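Local coordinates for protein sugar isomerase (Sinorhizobium meliloti, PDB 3QC0) that binds zinc in a xylose isomerase-like TIM barrel and probably interconverts sugars as a metal-dependent isomerase, at residues V155-L158 with G159-L162; D184-L187 with A188-I191; A252-W255 with W256-A260; A12-R15 with E16-G19. All blocks are in the same frame, centred on the assembly; numbering follows the deposited sequence.

How the contacts relate
All four contacts are local, each within one continuous piece of chain in a parallel eight-stranded barrel. Contacts 1 and 2 form the first turns of helices 158-168 and 187-196. They touch, with Leu158 packing on Gln190 and Ile191, and both meet the second subunit. Contacts 3 and 4 lie in the loops after strands 245-247 and 7-10, and they join through Trp256 NE1 to Ala12 O and Gln17 NE2 to Arg258 O. Contacts of one pair have centres 29 to 32 Å from those of the other. Contact 1 is buried, contacts 2 and 4 are partly buried, and contact 3 is a surface contact. The helix starts use hydroxyl, amide and carboxylate hydrogen bonds. The loops add salt bridges, and contact 3 a guanidinium-indole stack.

Contact 1. Residues V155-L158 with G159-L162; sequences VNTL and GQAL
Gln160 reaches back past Val155 to the backbone N of Asn156. Its CG is anti to its backbone N (chi1 175°) and the chain beyond is extended, which carries OE1 to 2.8 Å from Asn156 N. The bond is fairly straight at 165°, with the donor tilted from the carbonyl plane. OE1 also lies 3.4 Å from Val155 CA. NE2 turns to Cys154 O, so both ends of the amide are used. Thr157 is the N-cap of helix 158-168. Its OG1 sits between its own backbone N and carbonyl carbon (chi1 73°) and accepts from Gln160 N at 2.9 Å. Thr157 thus caps Gln160 N, while the Gln160 side chain reaches one residue further back, to the loop before the cap. With an alanine in place of the glutamine, Asn156 N would probably lose its acceptor and Cys154 O its NE2 donor, so the loop would be less tied to the helix. The apolar side is made by branch contacts. Val155 CG1 meets Ala161 CB at 3.9 Å, and Leu158 CG meets Leu162 CD1 at the same distance. The two leucines also pack on Val174 of strand 172-177, while Trp183 of the second subunit packs on Thr157.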
loop_
_atom_site.group_PDB
_atom_site.type_symbol
_atom_site.label_atom_id
_atom_site.label_comp_id
_atom_site.label_asym_id
_atom_site.label_seq_id
_atom_site.Cartn_x
_atom_site.Cartn_y
_atom_site.Cartn_z
ATOM N N VAL A 155 -10.760 3.452 -1.170
ATOM C CA VAL A 155 -11.105 2.641 0.024
ATOM C C VAL A 155 -9.971 1.620 0.078
ATOM O O VAL A 155 -9.829 0.789 -0.816
ATOM C CB VAL A 155 -12.453 1.952 -0.043
ATOM C CG1 VAL A 155 -12.647 1.032 1.216
ATOM C CG2 VAL A 155 -13.585 3.003 -0.166
ATOM N N ASN A 156 -9.093 1.802 1.080
ATOM C CA ASN A 156 -7.804 1.132 1.118
ATOM C C ASN A 156 -7.481 0.274 2.319
ATOM O O ASN A 156 -6.382 -0.291 2.374
ATOM C CB ASN A 156 -6.713 2.184 0.948
ATOM C CG ASN A 156 -6.867 2.922 -0.354
ATOM O OD1 ASN A 156 -7.222 4.103 -0.372
ATOM N ND2 ASN A 156 -6.684 2.195 -1.474
ATOM N N THR A 157 -8.387 0.188 3.303
ATOM C CA THR A 157 -8.201 -0.736 4.427
ATOM C C THR A 157 -9.532 -1.423 4.720
ATOM O O THR A 157 -10.619 -0.855 4.484
ATOM C CB THR A 157 -7.679 -0.054 5.702
ATOM O OG1 THR A 157 -8.729 0.725 6.296
ATOM C CG2 THR A 157 -6.351 0.751 5.402
ATOM N N LEU A 158 -9.449 -2.645 5.217
ATOM C CA LEU A 158 -10.661 -3.337 5.624
ATOM C C LEU A 158 -11.380 -2.560 6.733
ATOM O O LEU A 158 -12.614 -2.501 6.728
ATOM C CB LEU A 158 -10.327 -4.755 6.044
ATOM C CG LEU A 158 -11.478 -5.648 6.478
ATOM C CD1 LEU A 158 -12.557 -5.769 5.391
ATOM C CD2 LEU A 158 -10.885 -7.044 6.841
ATOM N N GLY A 159 -10.652 -1.967 7.681
ATOM C CA GLY A 159 -11.257 -1.164 8.712
ATOM C C GLY A 159 -12.078 0.002 8.172
ATOM O O GLY A 159 -13.170 0.266 8.622
ATOM N N GLN A 160 -11.539 0.689 7.173
ATOM C CA GLN A 160 -12.226 1.779 6.548
ATOM C C GLN A 160 -13.463 1.252 5.821
ATOM O O GLN A 160 -14.522 1.869 5.876
ATOM C CB GLN A 160 -11.274 2.492 5.593
ATOM C CG GLN A 160 -11.921 3.597 4.781
ATOM C CD GLN A 160 -11.090 3.999 3.569
ATOM O OE1 GLN A 160 -10.166 3.277 3.193
ATOM N NE2 GLN A 160 -11.461 5.114 2.930
ATOM N N ALA A 161 -13.314 0.152 5.073
ATOM C CA ALA A 161 -14.470 -0.437 4.378
ATOM C C ALA A 161 -15.588 -0.756 5.355
ATOM O O ALA A 161 -16.782 -0.513 5.094
ATOM C CB ALA A 161 -14.056 -1.677 3.574
ATOM N N LEU A 162 -15.205 -1.358 6.470
ATOM C CA LEU A 162 -16.199 -1.687 7.505
ATOM C C LEU A 162 -16.823 -0.446 8.145
ATOM O O LEU A 162 -18.013 -0.440 8.462
ATOM C CB LEU A 162 -15.582 -2.625 8.547
ATOM C CG LEU A 162 -15.179 -4.015 8.017
ATOM C CD1 LEU A 162 -14.332 -4.789 9.047
ATOM C CD2 LEU A 162 -16.450 -4.841 7.622
#

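Contact 2. Residues D184-L187 with A188-I191; sequences DPDL and ANQI
Asp186 faces Asn189 and Gln190 across the first turn of helix 187-196, a helix start on the outside of the TIM barrel. It holds the N-cap position, but its carboxylate makes no direct capping bond. Instead the carboxylate takes two side-chain amides, one on each oxygen. OD1 accepts from Asn189 ND2 at 2.9 Å through its syn lone pair, with a bent angle of 140°. OD2 accepts from Gln190 NE2 at 3.0 Å from above the carboxylate plane, and this bond is nearly straight. The Gln190 chain is bent at chi2 (-61°), which folds its amide back over the turn. Its OE1 is bonded to Arg193.

Backbone bonds run from Gln190 N to Asp186 O and from Ile191 N to Leu187 O. Leading into the helix, Asp184 to Leu187 form a type I beta turn, closed by Leu187 N to Asp184 O. Asp184 OD1 accepts from Asp186 N at 2.9 Å, an Asx turn.

The apolar contact is between Leu187 CG and Ile191 CD1, 3.8 Å apart. Both side chains pack on helix 229-238 and on Leu158 of helix 158-168.

Water serves the N-H groups of Ala188 and Asn189. One molecule links Pro185 O with Ala188 N. The other accepts from Asn189 N and donates to Asp186 OD1, 2.9 Å from each of these two atoms.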
loop_
_atom_site.group_PDB
_atom_site.type_symbol
_atom_site.label_atom_id
_atom_site.label_comp_id
_atom_site.label_asym_id
_atom_site.label_seq_id
_atom_site.Cartn_x
_atom_site.Cartn_y
_atom_site.Cartn_z
ATOM N N ASP A 184 -1.989 -5.720 6.112
ATOM C CA ASP A 184 -2.549 -4.803 7.092
ATOM C C ASP A 184 -2.238 -5.287 8.511
ATOM O O ASP A 184 -2.626 -6.383 8.892
ATOM C CB ASP A 184 -4.064 -4.690 6.874
ATOM C CG ASP A 184 -4.728 -3.607 7.722
ATOM O OD1 ASP A 184 -4.260 -3.282 8.818
ATOM O OD2 ASP A 184 -5.755 -3.063 7.257
ATOM N N PRO A 185 -1.538 -4.459 9.313
ATOM C CA PRO A 185 -1.168 -4.929 10.637
ATOM C C PRO A 185 -2.363 -5.229 11.519
ATOM O O PRO A 185 -2.189 -5.975 12.482
ATOM C CB PRO A 185 -0.243 -3.815 11.184
ATOM C CG PRO A 185 -0.394 -2.718 10.390
ATOM C CD PRO A 185 -0.958 -3.144 9.027
ATOM N N ASP A 186 -3.509 -4.640 11.210
ATOM C CA ASP A 186 -4.711 -4.879 12.017
ATOM C C ASP A 186 -5.683 -5.874 11.360
ATOM O O ASP A 186 -6.877 -5.952 11.727
ATOM C CB ASP A 186 -5.434 -3.586 12.316
ATOM C CG ASP A 186 -6.307 -3.702 13.610
ATOM O OD1 ASP A 186 -5.972 -4.500 14.519
ATOM O OD2 ASP A 186 -7.309 -3.000 13.704
ATOM N N LEU A 187 -5.173 -6.682 10.431
ATOM C CA LEU A 187 -6.037 -7.580 9.633
ATOM C C LEU A 187 -6.810 -8.559 10.489
ATOM O O LEU A 187 -8.016 -8.736 10.277
ATOM C CB LEU A 187 -5.224 -8.361 8.613
ATOM C CG LEU A 187 -5.998 -9.239 7.637
ATOM C CD1 LEU A 187 -7.054 -8.384 6.858
ATOM C CD2 LEU A 187 -5.049 -10.027 6.726
ATOM N N ALA A 188 -6.168 -9.174 11.475
ATOM C CA ALA A 188 -6.890 -10.158 12.313
ATOM C C ALA A 188 -8.077 -9.541 13.027
ATOM O O ALA A 188 -9.173 -10.100 13.007
ATOM C CB ALA A 188 -5.955 -10.770 13.353
ATOM N N ASN A 189 -7.913 -8.387 13.633
ATOM C CA ASN A 189 -9.022 -7.746 14.345
ATOM C C ASN A 189 -10.104 -7.318 13.359
ATOM O O ASN A 189 -11.288 -7.427 13.658
ATOM C CB ASN A 189 -8.572 -6.504 15.101
ATOM C CG ASN A 189 -7.875 -6.819 16.430
ATOM O OD1 ASN A 189 -8.130 -7.867 17.068
ATOM N ND2 ASN A 189 -7.008 -5.892 16.865
ATOM N N GLN A 190 -9.729 -6.849 12.175
ATOM C CA GLN A 190 -10.740 -6.374 11.230
ATOM C C GLN A 190 -11.502 -7.518 10.581
ATOM O O GLN A 190 -12.722 -7.381 10.357
ATOM C CB GLN A 190 -10.110 -5.443 10.182
ATOM C CG GLN A 190 -9.521 -4.163 10.824
ATOM C CD GLN A 190 -10.541 -3.315 11.534
ATOM O OE1 GLN A 190 -11.721 -3.234 11.140
ATOM N NE2 GLN A 190 -10.113 -2.672 12.616
ATOM N N ILE A 191 -10.863 -8.676 10.364
ATOM C CA ILE A 191 -11.605 -9.864 9.906
ATOM C C ILE A 191 -12.621 -10.280 10.968
ATOM O O ILE A 191 -13.785 -10.577 10.645
ATOM C CB ILE A 191 -10.688 -11.018 9.555
ATOM C CG1 ILE A 191 -9.879 -10.701 8.290
ATOM C CG2 ILE A 191 -11.468 -12.325 9.287
ATOM C CD1 ILE A 191 -8.782 -11.745 7.954
HETATM O O HOH W 1 -3.264 -8.850 12.161
HETATM O O HOH W 2 -5.326 -7.343 14.324
#

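Contact 3. Residues A252-W255 with W256-A260; sequences ADNW and WKRPA
The guanidinium of Arg258 lies flat on one face of the Trp255 ring, with planes 21° apart and centres 4.0 Å apart. Trp255 CZ3 sits beneath the middle of the guanidinium, 3.3 Å from Arg258 CZ. Asn254 ND2 lies over the same face of the ring, toward its rim. At the guanidinium edge, Arg258 NH1 donates to Asn254 OD1 at 2.9 Å. OD1 lies in the guanidinium plane and NH1 in the carbonyl plane, on a lone pair. A water at that edge accepts from NH1 and from Asn254 ND2. The bend in the arginine at chi3 (74°) turns the group onto the ring. NH2 forms a salt bridge with Glu262 of helix 260-274. A leucine in place of the arginine would probably leave Asn254 OD1 and Glu262 without their partner and lose the flat stack on Trp255. Lys257 extends alongside Asp253, and its NZ forms a long salt bridge to Asp253 OD1 at 3.5 Å. Trp256 CE3 lies 3.7 Å from Ala252 CA, and its NE1 bonds to Ala12 O. The loop holding this 3-10 turn follows strand 245-247 and zinc ligand Glu248, passes beside the loop after strand 7-10 and leads into helix 260-274, where Trp255 packs on Thr266.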
loop_
_atom_site.group_PDB
_atom_site.type_symbol
_atom_site.label_atom_id
_atom_site.label_comp_id
_atom_site.label_asym_id
_atom_site.label_seq_id
_atom_site.Cartn_x
_atom_site.Cartn_y
_atom_site.Cartn_z
ATOM N N ALA A 252 0.465 -10.813 -16.408
ATOM C CA ALA A 252 0.702 -10.512 -17.817
ATOM C C ALA A 252 1.826 -11.350 -18.397
ATOM O O ALA A 252 1.775 -11.687 -19.583
ATOM C CB ALA A 252 1.001 -9.027 -18.020
ATOM N N ASP A 253 2.836 -11.663 -17.607
ATOM C CA ASP A 253 4.042 -12.336 -18.139
ATOM C C ASP A 253 4.150 -13.804 -17.777
ATOM O O ASP A 253 5.117 -14.467 -18.186
ATOM C CB ASP A 253 5.291 -11.592 -17.661
ATOM C CG ASP A 253 5.469 -10.245 -18.374
ATOM O OD1 ASP A 253 4.887 -10.058 -19.485
ATOM O OD2 ASP A 253 6.205 -9.379 -17.830
ATOM N N ASN A 254 3.167 -14.336 -17.058
ATOM C CA ASN A 254 3.161 -15.738 -16.681
ATOM C C ASN A 254 1.805 -16.401 -16.984
ATOM O O ASN A 254 1.610 -16.918 -18.092
ATOM C CB ASN A 254 3.610 -15.932 -15.218
ATOM C CG ASN A 254 3.809 -17.382 -14.848
ATOM O OD1 ASN A 254 3.757 -18.268 -15.713
ATOM N ND2 ASN A 254 4.050 -17.650 -13.565
ATOM N N TRP A 255 0.849 -16.359 -16.072
ATOM C CA TRP A 255 -0.363 -17.186 -16.197
ATOM C C TRP A 255 -1.240 -16.805 -17.375
ATOM O O TRP A 255 -1.865 -17.697 -17.982
ATOM C CB TRP A 255 -1.161 -17.211 -14.887
ATOM C CG TRP A 255 -0.297 -17.702 -13.797
ATOM C CD1 TRP A 255 0.312 -16.949 -12.805
ATOM C CD2 TRP A 255 0.130 -19.043 -13.593
ATOM N NE1 TRP A 255 1.076 -17.755 -12.026
ATOM C CE2 TRP A 255 1.010 -19.040 -12.482
ATOM C CE3 TRP A 255 -0.106 -20.247 -14.265
ATOM C CZ2 TRP A 255 1.595 -20.195 -11.992
ATOM C CZ3 TRP A 255 0.476 -21.388 -13.782
ATOM C CH2 TRP A 255 1.310 -21.368 -12.660
ATOM N N TRP A 256 -1.232 -15.544 -17.777
ATOM C CA TRP A 256 -2.015 -15.136 -18.947
ATOM C C TRP A 256 -1.394 -15.626 -20.260
ATOM O O TRP A 256 -2.054 -15.538 -21.283
ATOM C CB TRP A 256 -2.196 -13.616 -19.043
ATOM C CG TRP A 256 -3.199 -13.056 -18.061
ATOM C CD1 TRP A 256 -4.033 -13.759 -17.249
ATOM C CD2 TRP A 256 -3.466 -11.675 -17.815
ATOM N NE1 TRP A 256 -4.819 -12.893 -16.509
ATOM C CE2 TRP A 256 -4.488 -11.609 -16.838
ATOM C CE3 TRP A 256 -2.950 -10.492 -18.320
ATOM C CZ2 TRP A 256 -4.984 -10.405 -16.359
ATOM C CZ3 TRP A 256 -3.440 -9.297 -17.854
ATOM C CH2 TRP A 256 -4.468 -9.265 -16.881
ATOM N N LYS A 257 -0.143 -16.078 -20.204
ATOM C CA LYS A 257 0.577 -16.563 -21.396
ATOM C C LYS A 257 0.560 -18.086 -21.483
ATOM O O LYS A 257 1.162 -18.673 -22.409
ATOM C CB LYS A 257 2.020 -16.050 -21.381
ATOM C CG LYS A 257 2.161 -14.563 -21.684
ATOM C CD LYS A 257 3.625 -14.117 -21.673
ATOM C CE LYS A 257 3.786 -12.743 -22.325
ATOM N NZ LYS A 257 5.176 -12.224 -22.231
ATOM N N ARG A 258 -0.121 -18.745 -20.547
ATOM C CA ARG A 258 -0.157 -20.202 -20.491
ATOM C C ARG A 258 -1.530 -20.763 -20.892
ATOM O O ARG A 258 -2.525 -20.054 -20.841
ATOM C CB ARG A 258 0.243 -20.662 -19.091
ATOM C CG ARG A 258 1.725 -20.359 -18.829
ATOM C CD ARG A 258 2.126 -20.389 -17.402
ATOM N NE ARG A 258 2.216 -21.727 -16.849
ATOM C CZ ARG A 258 2.980 -22.061 -15.813
ATOM N NH1 ARG A 258 3.720 -21.153 -15.193
ATOM N NH2 ARG A 258 2.999 -23.314 -15.382
ATOM N N PRO A 259 -1.593 -22.040 -21.343
ATOM C CA PRO A 259 -2.910 -22.555 -21.745
ATOM C C PRO A 259 -3.902 -22.526 -20.575
ATOM O O PRO A 259 -3.554 -22.908 -19.445
ATOM C CB PRO A 259 -2.611 -24.007 -22.219
ATOM C CG PRO A 259 -1.136 -24.024 -22.460
ATOM C CD PRO A 259 -0.551 -23.075 -21.434
ATOM N N ALA A 260 -5.110 -22.056 -20.856
ATOM C CA ALA A 260 -6.130 -21.881 -19.815
ATOM C C ALA A 260 -6.337 -23.169 -19.043
ATOM O O ALA A 260 -6.516 -23.174 -17.854
ATOM C CB ALA A 260 -7.448 -21.384 -20.403
HETATM O O HOH W 3 6.524 -13.991 -20.663
HETATM O O HOH W 4 5.176 -20.371 -12.882
#

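Contact 4. Residues A12-R15 with E16-G19; sequences ATIR and EQCG
The carbonyl oxygen of Ile14 takes two backbone N-H groups across the turn, both in bent bonds. Gln17 N donates to Ile14 O at 3.3 Å from well above the carbonyl plane. Cys18 N donates to the same oxygen at 3.1 Å, in a weak bond. The chain thus folds back on itself before helix 20-29. Gln17 OE1 lies 3.2 Å from Ile14 C and accepts a weak bond from Glu16 N. The Gln17 chain is bent at chi2 (98°), and this turns the amide over Ile14. Its NE2 points to the next loop, where it bonds to Arg258 O and more weakly to Trp255 O. The turn belongs to the loop after strand 7-10 of the TIM barrel, at the C-terminal end of the strands, where the zinc is bound. The Thr13 side chain is about 9 Å from the zinc ion and near the zinc ligand Glu248, and its OG1 bonds to Val247 O. This ties the loop after strand 7-10 to the end of strand 245-247, its neighbour where the barrel closes.

On the outer side, Arg15 and Glu16 lie side by side in a salt bridge. Arg15 NH1 donates to Glu16 OE2 at 2.8 Å, within the guanidinium plane but out of the carboxylate plane. The guanidinium also makes a cation-pi contact with Trp256. A water bridges Arg15 O and Cys18 O, donating to both. On the inner side, Ile14 CD1 meets Cys18 SG at 4.0 Å. Both residues pack on Ala23 of helix 20-29, and Ile14 also touches Val263 of helix 260-274.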
loop_
_atom_site.group_PDB
_atom_site.type_symbol
_atom_site.label_atom_id
_atom_site.label_comp_id
_atom_site.label_asym_id
_atom_site.label_seq_id
_atom_site.Cartn_x
_atom_site.Cartn_y
_atom_site.Cartn_z
ATOM N N ALA A 12 -10.931 -13.075 -14.691
ATOM C CA ALA A 12 -9.711 -12.345 -15.025
ATOM C C ALA A 12 -8.516 -13.288 -15.091
ATOM O O ALA A 12 -7.563 -13.047 -15.822
ATOM C CB ALA A 12 -9.432 -11.249 -13.997
ATOM N N THR A 13 -8.567 -14.355 -14.319
ATOM C CA THR A 13 -7.462 -15.311 -14.230
ATOM C C THR A 13 -7.079 -15.913 -15.579
ATOM O O THR A 13 -5.897 -16.194 -15.822
ATOM C CB THR A 13 -7.804 -16.402 -13.207
ATOM O OG1 THR A 13 -7.957 -15.763 -11.937
ATOM C CG2 THR A 13 -6.708 -17.480 -13.059
ATOM N N ILE A 14 -8.072 -16.050 -16.460
ATOM C CA ILE A 14 -7.821 -16.599 -17.817
ATOM C C ILE A 14 -8.392 -15.657 -18.875
ATOM O O ILE A 14 -8.922 -16.084 -19.937
ATOM C CB ILE A 14 -8.357 -18.080 -17.957
ATOM C CG1 ILE A 14 -9.801 -18.203 -17.483
ATOM C CG2 ILE A 14 -7.423 -19.072 -17.198
ATOM C CD1 ILE A 14 -10.458 -19.592 -17.814
ATOM N N ARG A 15 -8.268 -14.358 -18.625
ATOM C CA ARG A 15 -8.915 -13.361 -19.456
ATOM C C ARG A 15 -8.281 -13.215 -20.834
ATOM O O ARG A 15 -8.967 -12.793 -21.758
ATOM C CB ARG A 15 -8.937 -11.980 -18.767
ATOM C CG ARG A 15 -7.553 -11.421 -18.497
ATOM C CD ARG A 15 -7.163 -10.290 -19.383
ATOM N NE ARG A 15 -8.061 -9.158 -19.253
ATOM C CZ ARG A 15 -7.995 -8.070 -20.023
ATOM N NH1 ARG A 15 -7.054 -7.962 -20.965
ATOM N NH2 ARG A 15 -8.868 -7.075 -19.854
ATOM N N GLU A 16 -6.996 -13.537 -20.971
ATOM C CA GLU A 16 -6.330 -13.382 -22.269
ATOM C C GLU A 16 -6.677 -14.570 -23.168
ATOM O O GLU A 16 -6.731 -14.426 -24.400
ATOM C CB GLU A 16 -4.808 -13.244 -22.127
ATOM C CG GLU A 16 -4.350 -11.892 -21.540
ATOM C CD GLU A 16 -4.655 -10.703 -22.453
ATOM O OE1 GLU A 16 -4.531 -10.825 -23.697
ATOM O OE2 GLU A 16 -4.993 -9.629 -21.947
ATOM N N GLN A 17 -6.960 -15.705 -22.532
ATOM C CA GLN A 17 -7.131 -16.987 -23.230
ATOM C C GLN A 17 -8.558 -17.286 -23.622
ATOM O O GLN A 17 -8.788 -17.984 -24.607
ATOM C CB GLN A 17 -6.653 -18.125 -22.334
ATOM C CG GLN A 17 -5.183 -17.995 -21.903
ATOM C CD GLN A 17 -4.991 -17.383 -20.510
ATOM O OE1 GLN A 17 -5.603 -16.345 -20.171
ATOM N NE2 GLN A 17 -4.154 -18.030 -19.699
ATOM N N CYS A 18 -9.517 -16.777 -22.858
ATOM C CA CYS A 18 -10.890 -17.225 -22.930
ATOM C C CYS A 18 -11.873 -16.104 -22.798
ATOM O O CYS A 18 -11.759 -15.290 -21.880
ATOM C CB CYS A 18 -11.221 -18.245 -21.833
ATOM S SG CYS A 18 -10.182 -19.702 -21.756
ATOM N N GLY A 19 -12.878 -16.106 -23.665
ATOM C CA GLY A 19 -14.071 -15.337 -23.408
ATOM C C GLY A 19 -14.959 -16.106 -22.451
ATOM O O GLY A 19 -14.599 -17.176 -21.969
HETATM O O HOH W 5 -11.943 -12.601 -21.485
#